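Local coordinates for protein ACDH-11, isoform b (PDB 4Y9J) that belongs to the acyl-CoA dehydrogenase family of flavoproteins and binds flavin-adenine dinucleotide and UCC in a four-chain assembly, at residues B[99-104]-B[140-145]; B[70-75]-B[280-285]; B[58-63]-B[105-110]. All blocks are in the same frame, centred on the assembly; numbering follows the deposited sequence.

Contact 1 (B[99-104]-B[140-145]). With UCC (S-{(3S,5R,9R)-1-[(2R,3S,4R,5R)-5-(6-amino-9H-purin-9-yl)-4-hydroxy-3-(phosphonooxy)tetrahydrofuran-2-yl]-3,5,9-trihydroxy-8,8-dimethyl-3,5-dioxido-10,14-dioxo-2,4,6-trioxa-11,15-diaza-3lambda~5~,5lambda~5~-diphosphaheptadecan-17-yl} undecanethioate), chain F.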
loop_
_atom_site.group_PDB
_atom_site.type_symbol
_atom_site.label_atom_id
_atom_site.label_comp_id
_atom_site.label_asym_id
_atom_site.label_seq_id
_atom_site.Cartn_x
_atom_site.Cartn_y
_atom_site.Cartn_z
ATOM N N HIS B 99 7.953 -14.675 13.815
ATOM C CA HIS B 99 9.067 -15.165 14.570
ATOM C C HIS B 99 8.633 -15.661 15.954
ATOM O O HIS B 99 9.134 -16.682 16.429
ATOM C CB HIS B 99 10.215 -14.140 14.674
ATOM C CG HIS B 99 10.816 -13.790 13.348
ATOM N ND1 HIS B 99 11.449 -14.716 12.531
ATOM C CD2 HIS B 99 10.871 -12.606 12.686
ATOM C CE1 HIS B 99 11.833 -14.126 11.412
ATOM N NE2 HIS B 99 11.488 -12.847 11.481
ATOM N N LYS B 100 7.791 -14.901 16.636
ATOM C CA LYS B 100 7.304 -15.246 17.958
ATOM C C LYS B 100 6.537 -16.552 17.941
ATOM O O LYS B 100 6.769 -17.423 18.817
ATOM C CB LYS B 100 6.462 -14.122 18.559
ATOM C CG LYS B 100 5.946 -14.405 19.956
ATOM C CD LYS B 100 7.045 -14.554 21.014
ATOM C CE LYS B 100 6.404 -14.826 22.383
ATOM N NZ LYS B 100 7.326 -14.945 23.515
ATOM N N LEU B 101 5.730 -16.761 16.926
ATOM C CA LEU B 101 5.011 -18.035 16.756
ATOM C C LEU B 101 5.962 -19.239 16.631
ATOM O O LEU B 101 5.756 -20.268 17.250
ATOM C CB LEU B 101 4.061 -17.973 15.600
ATOM C CG LEU B 101 2.803 -17.113 15.844
ATOM C CD1 LEU B 101 2.211 -16.587 14.549
ATOM C CD2 LEU B 101 1.767 -17.849 16.631
ATOM N N LYS B 102 7.020 -19.076 15.841
ATOM C CA LYS B 102 8.022 -20.141 15.716
ATOM C C LYS B 102 8.686 -20.458 17.040
ATOM O O LYS B 102 8.971 -21.599 17.366
ATOM C CB LYS B 102 9.074 -19.758 14.685
ATOM C CG LYS B 102 8.505 -19.752 13.268
ATOM C CD LYS B 102 9.475 -19.092 12.295
ATOM C CE LYS B 102 10.719 -19.851 11.972
ATOM N NZ LYS B 102 11.766 -19.057 11.243
ATOM N N GLN B 103 8.991 -19.431 17.793
ATOM C CA GLN B 103 9.535 -19.609 19.111
ATOM C C GLN B 103 8.636 -20.349 20.061
ATOM O O GLN B 103 9.109 -21.208 20.830
ATOM C CB GLN B 103 9.992 -18.281 19.720
ATOM C CG GLN B 103 11.013 -17.601 18.832
ATOM C CD GLN B 103 11.239 -16.109 19.178
ATOM O OE1 GLN B 103 10.595 -15.533 20.061
ATOM N NE2 GLN B 103 12.135 -15.484 18.442
ATOM N N ILE B 104 7.382 -19.993 20.052
ATOM C CA ILE B 104 6.368 -20.668 20.838
ATOM C C ILE B 104 6.262 -22.169 20.464
ATOM O O ILE B 104 6.174 -23.025 21.369
ATOM C CB ILE B 104 5.018 -19.972 20.726
ATOM C CG1 ILE B 104 5.063 -18.603 21.450
ATOM C CG2 ILE B 104 3.920 -20.849 21.310
ATOM C CD1 ILE B 104 3.830 -17.750 21.172
ATOM N N GLY B 140 -1.343 -18.615 12.286
ATOM C CA GLY B 140 -0.874 -17.688 11.258
ATOM C C GLY B 140 -0.048 -18.397 10.204
ATOM O O GLY B 140 0.906 -17.858 9.711
ATOM N N LEU B 141 -0.406 -19.641 9.907
ATOM C CA LEU B 141 0.299 -20.502 9.007
ATOM C C LEU B 141 1.697 -20.964 9.379
ATOM O O LEU B 141 2.425 -21.558 8.570
ATOM C CB LEU B 141 0.249 -19.928 7.551
ATOM C CG LEU B 141 -0.710 -20.619 6.635
ATOM C CD1 LEU B 141 -0.281 -22.073 6.388
ATOM C CD2 LEU B 141 -2.142 -20.538 7.103
ATOM N N VAL B 142 2.090 -20.725 10.618
ATOM C CA VAL B 142 3.269 -21.375 11.180
ATOM C C VAL B 142 3.118 -22.905 11.208
ATOM O O VAL B 142 4.138 -23.605 11.179
ATOM C CB VAL B 142 3.706 -20.698 12.503
ATOM C CG1 VAL B 142 4.876 -21.485 13.150
ATOM C CG2 VAL B 142 4.199 -19.294 12.166
ATOM N N SER B 143 1.882 -23.388 11.112
ATOM C CA SER B 143 1.620 -24.747 10.839
ATOM C C SER B 143 2.366 -25.301 9.658
ATOM O O SER B 143 2.650 -26.486 9.640
ATOM C CB SER B 143 0.105 -24.924 10.611
ATOM O OG SER B 143 -0.339 -23.877 9.702
ATOM N N CYS B 144 2.598 -24.517 8.599
ATOM C CA CYS B 144 3.289 -25.031 7.426
ATOM C C CYS B 144 4.763 -25.390 7.675
ATOM O O CYS B 144 5.146 -26.564 7.522
ATOM C CB CYS B 144 3.071 -24.085 6.247
ATOM S SG CYS B 144 4.216 -24.256 4.910
ATOM N N PRO B 145 5.572 -24.467 8.182
ATOM C CA PRO B 145 6.906 -24.900 8.526
ATOM C C PRO B 145 6.928 -25.958 9.634
ATOM O O PRO B 145 7.847 -26.761 9.631
ATOM C CB PRO B 145 7.621 -23.632 8.952
ATOM C CG PRO B 145 6.525 -22.653 9.201
ATOM C CD PRO B 145 5.448 -23.000 8.251
HETATM O OA1 UCC F . 3.163 -28.698 -1.400
HETATM C CA1 UCC F . 4.252 -28.703 -0.705
HETATM C CA2 UCC F . 4.581 -27.908 0.564
HETATM C CA3 UCC F . 3.477 -27.276 1.352
HETATM C CA4 UCC F . 3.694 -27.438 2.894
HETATM C CA5 UCC F . 2.626 -28.382 3.461
HETATM C CA6 UCC F . 2.085 -27.881 4.755
HETATM C CA7 UCC F . 1.027 -28.812 5.323
HETATM C CA8 UCC F . 0.869 -28.139 6.627
HETATM C CA9 UCC F . -0.431 -27.860 7.157
HETATM C C10 UCC F . -0.742 -26.435 7.264
HETATM C C11 UCC F . -1.926 -26.312 6.316
HETATM S S UCC F . 5.630 -29.578 -1.068
HETATM C CP1 UCC F . 5.348 -30.504 -2.625
HETATM C CP2 UCC F . 4.243 -31.514 -2.575
HETATM N NP1 UCC F . 4.250 -32.418 -3.744
HETATM C CP3 UCC F . 3.511 -33.526 -3.667
HETATM O OP1 UCC F . 2.735 -33.780 -2.745
HETATM C CP4 UCC F . 3.708 -34.552 -4.763
HETATM C CP5 UCC F . 2.341 -34.928 -5.354
HETATM N NP2 UCC F . 2.653 -36.041 -6.241
HETATM C CP6 UCC F . 2.773 -37.309 -5.849
HETATM O OP2 UCC F . 2.525 -37.690 -4.714
HETATM C CP8 UCC F . 3.125 -38.281 -6.957
HETATM O OP3 UCC F . 2.272 -39.459 -6.832
HETATM C CPB UCC F . 4.510 -38.883 -6.911
HETATM C CP7 UCC F . 5.073 -39.365 -5.567
HETATM C CP9 UCC F . 5.391 -37.558 -6.888
HETATM C CPA UCC F . 5.046 -39.353 -8.282
HETATM O O7 UCC F . 6.400 -39.850 -8.128
HETATM P P2 UCC F . 7.018 -40.866 -9.228
HETATM O O21 UCC F . 8.463 -41.190 -8.884
HETATM O O22 UCC F . 6.552 -40.349 -10.597
HETATM O O6 UCC F . 6.059 -42.153 -8.961
HETATM P P1 UCC F . 6.461 -43.610 -8.457
HETATM O O11 UCC F . 7.434 -44.314 -9.393
HETATM O O12 UCC F . 5.126 -44.234 -8.180
HETATM O "O5'" UCC F . 7.211 -43.218 -7.019
HETATM C "C5'" UCC F . 8.604 -43.556 -6.813
HETATM C "C4'" UCC F . 8.809 -44.354 -5.511
HETATM C "C3'" UCC F . 8.038 -45.671 -5.536
HETATM O "O3'" UCC F . 8.809 -46.553 -4.761
HETATM P P3 UCC F . 9.495 -47.837 -5.373
HETATM O O33 UCC F . 10.277 -48.371 -4.193
HETATM O O32 UCC F . 10.472 -47.296 -6.391
HETATM O O31 UCC F . 8.309 -48.687 -5.895
HETATM C "C2'" UCC F . 6.721 -45.403 -4.820
HETATM O "O2'" UCC F . 6.192 -46.504 -4.085
HETATM O "O4'" UCC F . 8.288 -43.606 -4.392
HETATM C "C1'" UCC F . 7.232 -44.362 -3.814
HETATM N N9 UCC F . 6.212 -43.466 -3.251
HETATM C C4 UCC F . 5.805 -43.568 -1.990
HETATM N N3 UCC F . 6.153 -44.322 -0.920
HETATM C C8 UCC F . 5.520 -42.509 -3.912
HETATM N N7 UCC F . 4.663 -41.928 -3.052
HETATM C C5 UCC F . 4.793 -42.524 -1.846
HETATM C C6 UCC F . 4.217 -42.350 -0.485
HETATM N N6 UCC F . 3.273 -41.395 -0.285
HETATM N N1 UCC F . 4.615 -43.218 0.499
HETATM C C2 UCC F . 5.550 -44.164 0.271
#
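V142 reaches across to helix 96-107 with both of its methyl groups, and each finds a different residue. CG2 lies against the base of L101, 3.7 Å from its CB, and also touches L101 CD1 at 4.1 Å. The second branch, CG1, stands 4.0 Å from CG of K102, the two side chains meeting at about a right angle. This division follows from the first torsion of V142: CG1 is anti to the backbone N (chi1 175°), which leaves CG2 beside that nitrogen and on the L101 side. K102 contributes its CG; beyond it the chain bends at chi3, and NZ forms a salt bridge with D228. No hydrogen bond joins the two segments, so the contact is apolar. The setting is the helical N-terminal domain of an acyl-CoA dehydrogenase, where helix 96-107 packs beside the turn that leads into helix 143-158. G140 and L141 both have positive phi in that turn, and C144 N bonds back to L141 O at 3.0 Å. W98 and C105 of helix 96-107 also touch V142, while V65 of helix 44-74 packs on L101. Beyond V142 the chain meets the ligand UCC: S143 OG lies 3.6 Å from its C10 atom and C144 SG 3.8 Å from its CA4.

Contact 2 (B[70-75]-B[280-285])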
loop_
_atom_site.group_PDB
_atom_site.type_symbol
_atom_site.label_atom_id
_atom_site.label_comp_id
_atom_site.label_asym_id
_atom_site.label_seq_id
_atom_site.Cartn_x
_atom_site.Cartn_y
_atom_site.Cartn_z
ATOM N N ARG B 70 -3.213 -13.637 13.910
ATOM C CA ARG B 70 -3.899 -12.494 13.257
ATOM C C ARG B 70 -2.978 -11.419 12.790
ATOM O O ARG B 70 -3.033 -11.020 11.603
ATOM C CB ARG B 70 -5.022 -11.976 14.104
ATOM C CG ARG B 70 -5.773 -10.787 13.508
ATOM C CD ARG B 70 -6.435 -11.207 12.201
ATOM N NE ARG B 70 -7.299 -10.126 11.710
ATOM C CZ ARG B 70 -7.777 -10.052 10.471
ATOM N NH1 ARG B 70 -7.531 -11.010 9.598
ATOM N NH2 ARG B 70 -8.563 -9.007 10.149
ATOM N N GLN B 71 -2.047 -11.011 13.632
ATOM C CA GLN B 71 -1.020 -10.065 13.218
ATOM C C GLN B 71 -0.188 -10.468 12.033
ATOM O O GLN B 71 0.144 -9.633 11.205
ATOM C CB GLN B 71 -0.132 -9.666 14.374
ATOM C CG GLN B 71 -0.822 -8.908 15.478
ATOM C CD GLN B 71 -1.611 -7.648 14.985
ATOM O OE1 GLN B 71 -1.053 -6.769 14.434
ATOM N NE2 GLN B 71 -2.883 -7.628 15.195
ATOM N N ALA B 72 0.121 -11.781 11.927
ATOM C CA ALA B 72 0.920 -12.292 10.822
ATOM C C ALA B 72 0.185 -12.205 9.496
ATOM O O ALA B 72 0.816 -12.115 8.444
ATOM C CB ALA B 72 1.350 -13.739 11.096
ATOM N N GLU B 73 -1.116 -12.146 9.539
ATOM C CA GLU B 73 -1.896 -11.875 8.343
ATOM C C GLU B 73 -1.972 -10.363 8.007
ATOM O O GLU B 73 -2.137 -9.984 6.831
ATOM C CB GLU B 73 -3.287 -12.473 8.525
ATOM C CG GLU B 73 -4.350 -12.144 7.489
ATOM C CD GLU B 73 -4.232 -12.950 6.216
ATOM O OE1 GLU B 73 -3.361 -13.843 6.153
ATOM O OE2 GLU B 73 -4.999 -12.650 5.215
ATOM N N LEU B 74 -2.029 -9.533 9.052
ATOM C CA LEU B 74 -2.113 -8.086 8.873
ATOM C C LEU B 74 -0.834 -7.447 8.450
ATOM O O LEU B 74 -0.859 -6.384 7.834
ATOM C CB LEU B 74 -2.663 -7.422 10.128
ATOM C CG LEU B 74 -4.036 -7.853 10.557
ATOM C CD1 LEU B 74 -4.357 -7.269 11.903
ATOM C CD2 LEU B 74 -5.072 -7.547 9.487
ATOM N N GLU B 75 0.288 -8.082 8.690
ATOM C CA GLU B 75 1.604 -7.549 8.279
ATOM C C GLU B 75 2.347 -8.648 7.523
ATOM O O GLU B 75 3.249 -9.334 8.053
ATOM C CB GLU B 75 2.456 -7.083 9.463
ATOM C CG GLU B 75 1.834 -5.926 10.175
ATOM C CD GLU B 75 1.913 -4.573 9.477
ATOM O OE1 GLU B 75 2.627 -4.414 8.418
ATOM O OE2 GLU B 75 1.251 -3.628 10.061
ATOM N N THR B 280 -2.962 -18.290 2.953
ATOM C CA THR B 280 -1.613 -18.446 3.469
ATOM C C THR B 280 -0.746 -17.191 3.297
ATOM O O THR B 280 0.506 -17.257 3.196
ATOM C CB THR B 280 -0.866 -19.735 2.953
ATOM O OG1 THR B 280 -0.425 -19.562 1.608
ATOM C CG2 THR B 280 -1.784 -21.045 3.004
ATOM N N LYS B 281 -1.388 -16.032 3.264
ATOM C CA LYS B 281 -0.687 -14.793 3.022
ATOM C C LYS B 281 0.387 -14.478 4.126
ATOM O O LYS B 281 1.313 -13.730 3.865
ATOM C CB LYS B 281 -1.703 -13.580 2.920
ATOM C CG LYS B 281 -2.622 -13.628 1.715
ATOM C CD LYS B 281 -3.465 -12.314 1.606
ATOM C CE LYS B 281 -4.272 -12.222 0.320
ATOM N NZ LYS B 281 -3.338 -12.052 -0.806
ATOM N N GLN B 282 0.203 -15.038 5.296
ATOM C CA GLN B 282 1.123 -14.938 6.401
ATOM C C GLN B 282 2.475 -15.547 6.074
ATOM O O GLN B 282 3.515 -15.091 6.591
ATOM C CB GLN B 282 0.590 -15.643 7.681
ATOM C CG GLN B 282 -0.888 -15.436 8.031
ATOM C CD GLN B 282 -1.819 -16.436 7.335
ATOM O OE1 GLN B 282 -1.531 -16.985 6.279
ATOM N NE2 GLN B 282 -2.918 -16.651 7.939
ATOM N N LEU B 283 2.432 -16.605 5.278
ATOM C CA LEU B 283 3.580 -17.468 4.981
ATOM C C LEU B 283 4.431 -16.924 3.822
ATOM O O LEU B 283 3.895 -16.664 2.748
ATOM C CB LEU B 283 3.001 -18.851 4.635
ATOM C CG LEU B 283 3.936 -19.865 4.052
ATOM C CD1 LEU B 283 4.826 -20.412 5.139
ATOM C CD2 LEU B 283 3.095 -21.029 3.526
ATOM N N PRO B 284 5.759 -16.822 3.983
ATOM C CA PRO B 284 6.471 -16.352 2.797
ATOM C C PRO B 284 6.715 -17.494 1.826
ATOM O O PRO B 284 7.355 -18.476 2.213
ATOM C CB PRO B 284 7.783 -15.870 3.349
ATOM C CG PRO B 284 7.872 -16.451 4.708
ATOM C CD PRO B 284 6.552 -16.747 5.202
ATOM N N THR B 285 6.146 -17.429 0.665
ATOM C CA THR B 285 6.367 -18.464 -0.354
ATOM C C THR B 285 7.027 -17.781 -1.519
ATOM O O THR B 285 6.496 -16.832 -2.104
ATOM C CB THR B 285 5.036 -19.159 -0.760
ATOM O OG1 THR B 285 4.392 -19.764 0.376
ATOM C CG2 THR B 285 5.239 -20.151 -1.889
HETATM O O HOH W 1 3.542 -13.062 8.452
HETATM O O HOH W 2 -4.178 -15.562 4.291
#
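Q282 lays its side chain over the last turn of helix 44-74, its CB 4.0 Å from CB of A72 and its CG 3.8 Å from CB of E73. The bend at chi2 (87°) turns the amide toward the E73 carboxylate, and the two planes stand 68° apart. E73 OE1 comes within 3.2 Å of Q282 CD, but its approach to NE2 has too poor an angle for a hydrogen bond; NE2 bonds instead to D438, while E73 OE2 forms a salt bridge with R437. Both partners thus belong to helix 432-439, which brings a third element to the contact.

Water takes the place of direct polar bonds between the segments. One molecule donates to A72 O and to Q282 O, the latter at 2.8 Å; another donates to E73 OE1 at 2.7 Å and accepts from K281 N. Beside the first bridge, Q282 CA makes a CA-H...O contact with A72 O at 3.5 Å. The type I beta turn from T280 to L283 presents K281 and Q282 to the helix end, joining the N-terminal helical domain to the beta-rich middle domain of the acyl-CoA dehydrogenase fold, beside the FAD pocket to which T280 and T285 belong.

Contact 3 (B[58-63]-B[105-110])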
loop_
_atom_site.group_PDB
_atom_site.type_symbol
_atom_site.label_atom_id
_atom_site.label_comp_id
_atom_site.label_asym_id
_atom_site.label_seq_id
_atom_site.Cartn_x
_atom_site.Cartn_y
_atom_site.Cartn_z
ATOM N N GLY B 58 -4.375 -24.485 25.392
ATOM C CA GLY B 58 -5.604 -23.854 24.987
ATOM C C GLY B 58 -5.820 -22.462 25.532
ATOM O O GLY B 58 -6.364 -21.626 24.811
ATOM N N ASP B 59 -5.411 -22.202 26.769
ATOM C CA ASP B 59 -5.487 -20.859 27.311
ATOM C C ASP B 59 -4.424 -19.952 26.704
ATOM O O ASP B 59 -4.625 -18.724 26.555
ATOM C CB ASP B 59 -5.333 -20.819 28.797
ATOM C CG ASP B 59 -6.501 -21.445 29.549
ATOM O OD1 ASP B 59 -7.668 -21.499 29.067
ATOM O OD2 ASP B 59 -6.245 -21.856 30.697
ATOM N N ARG B 60 -3.308 -20.546 26.330
ATOM C CA ARG B 60 -2.305 -19.784 25.607
ATOM C C ARG B 60 -2.779 -19.401 24.220
ATOM O O ARG B 60 -2.417 -18.330 23.698
ATOM C CB ARG B 60 -1.017 -20.536 25.523
ATOM C CG ARG B 60 0.141 -19.644 25.128
ATOM C CD ARG B 60 1.498 -20.334 25.025
ATOM N NE ARG B 60 2.547 -19.307 24.965
ATOM C CZ ARG B 60 3.844 -19.485 25.150
ATOM N NH1 ARG B 60 4.401 -20.669 25.317
ATOM N NH2 ARG B 60 4.614 -18.438 25.101
ATOM N N ILE B 61 -3.562 -20.272 23.582
ATOM C CA ILE B 61 -4.132 -19.983 22.286
ATOM C C ILE B 61 -5.042 -18.740 22.404
ATOM O O ILE B 61 -4.935 -17.832 21.582
ATOM C CB ILE B 61 -4.951 -21.159 21.706
ATOM C CG1 ILE B 61 -4.142 -22.447 21.480
ATOM C CG2 ILE B 61 -5.695 -20.788 20.452
ATOM C CD1 ILE B 61 -3.078 -22.351 20.480
ATOM N N THR B 62 -5.950 -18.716 23.376
ATOM C CA THR B 62 -6.915 -17.651 23.458
ATOM C C THR B 62 -6.253 -16.344 23.949
ATOM O O THR B 62 -6.534 -15.277 23.417
ATOM C CB THR B 62 -8.116 -17.973 24.367
ATOM O OG1 THR B 62 -7.670 -18.261 25.699
ATOM C CG2 THR B 62 -8.972 -19.138 23.766
ATOM N N SER B 63 -5.314 -16.464 24.852
ATOM C CA SER B 63 -4.674 -15.305 25.439
ATOM C C SER B 63 -3.566 -14.718 24.581
ATOM O O SER B 63 -3.270 -13.554 24.770
ATOM C CB SER B 63 -4.171 -15.614 26.831
ATOM O OG SER B 63 -2.983 -16.391 26.811
ATOM N N CYS B 105 6.322 -22.464 19.169
ATOM C CA CYS B 105 6.348 -23.855 18.698
ATOM C C CYS B 105 7.490 -24.670 19.293
ATOM O O CYS B 105 7.302 -25.841 19.700
ATOM C CB CYS B 105 6.413 -23.897 17.184
ATOM S SG CYS B 105 4.820 -23.480 16.480
ATOM N N ALA B 106 8.681 -24.067 19.346
ATOM C CA ALA B 106 9.813 -24.686 20.008
ATOM C C ALA B 106 9.541 -24.896 21.504
ATOM O O ALA B 106 9.655 -26.031 21.997
ATOM C CB ALA B 106 11.066 -23.834 19.896
ATOM N N GLU B 107 9.224 -23.812 22.207
ATOM C CA GLU B 107 8.998 -23.826 23.665
ATOM C C GLU B 107 7.942 -24.915 24.018
ATOM O O GLU B 107 8.090 -25.652 25.011
ATOM C CB GLU B 107 8.391 -22.476 24.127
ATOM C CG GLU B 107 9.289 -21.487 24.808
ATOM C CD GLU B 107 8.668 -20.078 24.929
ATOM O OE1 GLU B 107 7.460 -19.842 24.669
ATOM O OE2 GLU B 107 9.410 -19.152 25.289
ATOM N N GLU B 108 6.884 -24.939 23.238
ATOM C CA GLU B 108 5.732 -25.852 23.417
ATOM C C GLU B 108 5.943 -27.287 22.903
ATOM O O GLU B 108 5.063 -28.152 23.073
ATOM C CB GLU B 108 4.454 -25.268 22.786
ATOM C CG GLU B 108 4.005 -24.007 23.525
ATOM C CD GLU B 108 3.287 -24.250 24.821
ATOM O OE1 GLU B 108 3.079 -25.436 25.201
ATOM O OE2 GLU B 108 2.979 -23.264 25.503
ATOM N N GLY B 109 7.069 -27.521 22.247
ATOM C CA GLY B 109 7.422 -28.852 21.740
ATOM C C GLY B 109 6.485 -29.348 20.698
ATOM O O GLY B 109 6.295 -30.519 20.568
ATOM N N VAL B 110 5.934 -28.450 19.857
ATOM C CA VAL B 110 5.093 -28.892 18.808
ATOM C C VAL B 110 5.755 -29.922 17.880
ATOM O O VAL B 110 5.063 -30.783 17.332
ATOM C CB VAL B 110 4.604 -27.653 18.016
ATOM C CG1 VAL B 110 4.109 -28.054 16.697
ATOM C CG2 VAL B 110 3.609 -26.897 18.866
#
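R60 and the glutamates E107 and E108 form a salt-bridge network between helix 44-74 and the C-terminal end of helix 96-107, within the helical N-terminal domain. The arginine leaves its helix with CG anti to the backbone N and stays extended as far as NE, which carries the guanidinium across to both acids. Their carboxylates are turned quite differently against it. That of E107 is nearly parallel to the guanidinium plane, 18° from it, yet a single oxygen does the work: OE1 is gripped end-on by NH1 and NH2, at 3.2 Å from each, and lies somewhat tilted from the plane of the donors. E108 instead holds its carboxylate steeply across, 69° from that plane. The bend at chi2 of E108 folds its chain so that OE2 comes to the guanidinium edge, where NH1 bonds to it on the anti side at 3.0 Å.

Further charges widen the network. R60 NE forms a salt bridge with E64, one turn along its own helix, and E108 OE1 another with K131 of helix 121-135. The glutamates stand where helix 96-107 ends in a Schellman motif: G109 has positive phi, V110 N bonds back to C105 O and G109 N to A106 O. Of the three R60 bonds, that from NH1 to E108 OE2 is the straightest, with an N-H...O angle of 169°.

The three contacts illustrate how chemistry can follow depth in a fold. Contacts 1 and 2 are buried; contact 3 lies at the surface. Contact 1 is purely apolar between its segments, contact 2 mixes packing with bridging water, and contact 3 relies on direct charge pairing. Helix 96-107 serves contacts 1 and 3, helix 44-74 contacts 2 and 3, so each contact draws on at least one of these two helices. Contacts 1 and 3 stay within the N-terminal domain, whereas contact 2 crosses to the middle domain. Contacts 1 and 2 touch directly, C144 SG lying 3.7 Å from L283 CD2; contacts 2 and 3 are about 9 Å apart at their nearest atoms.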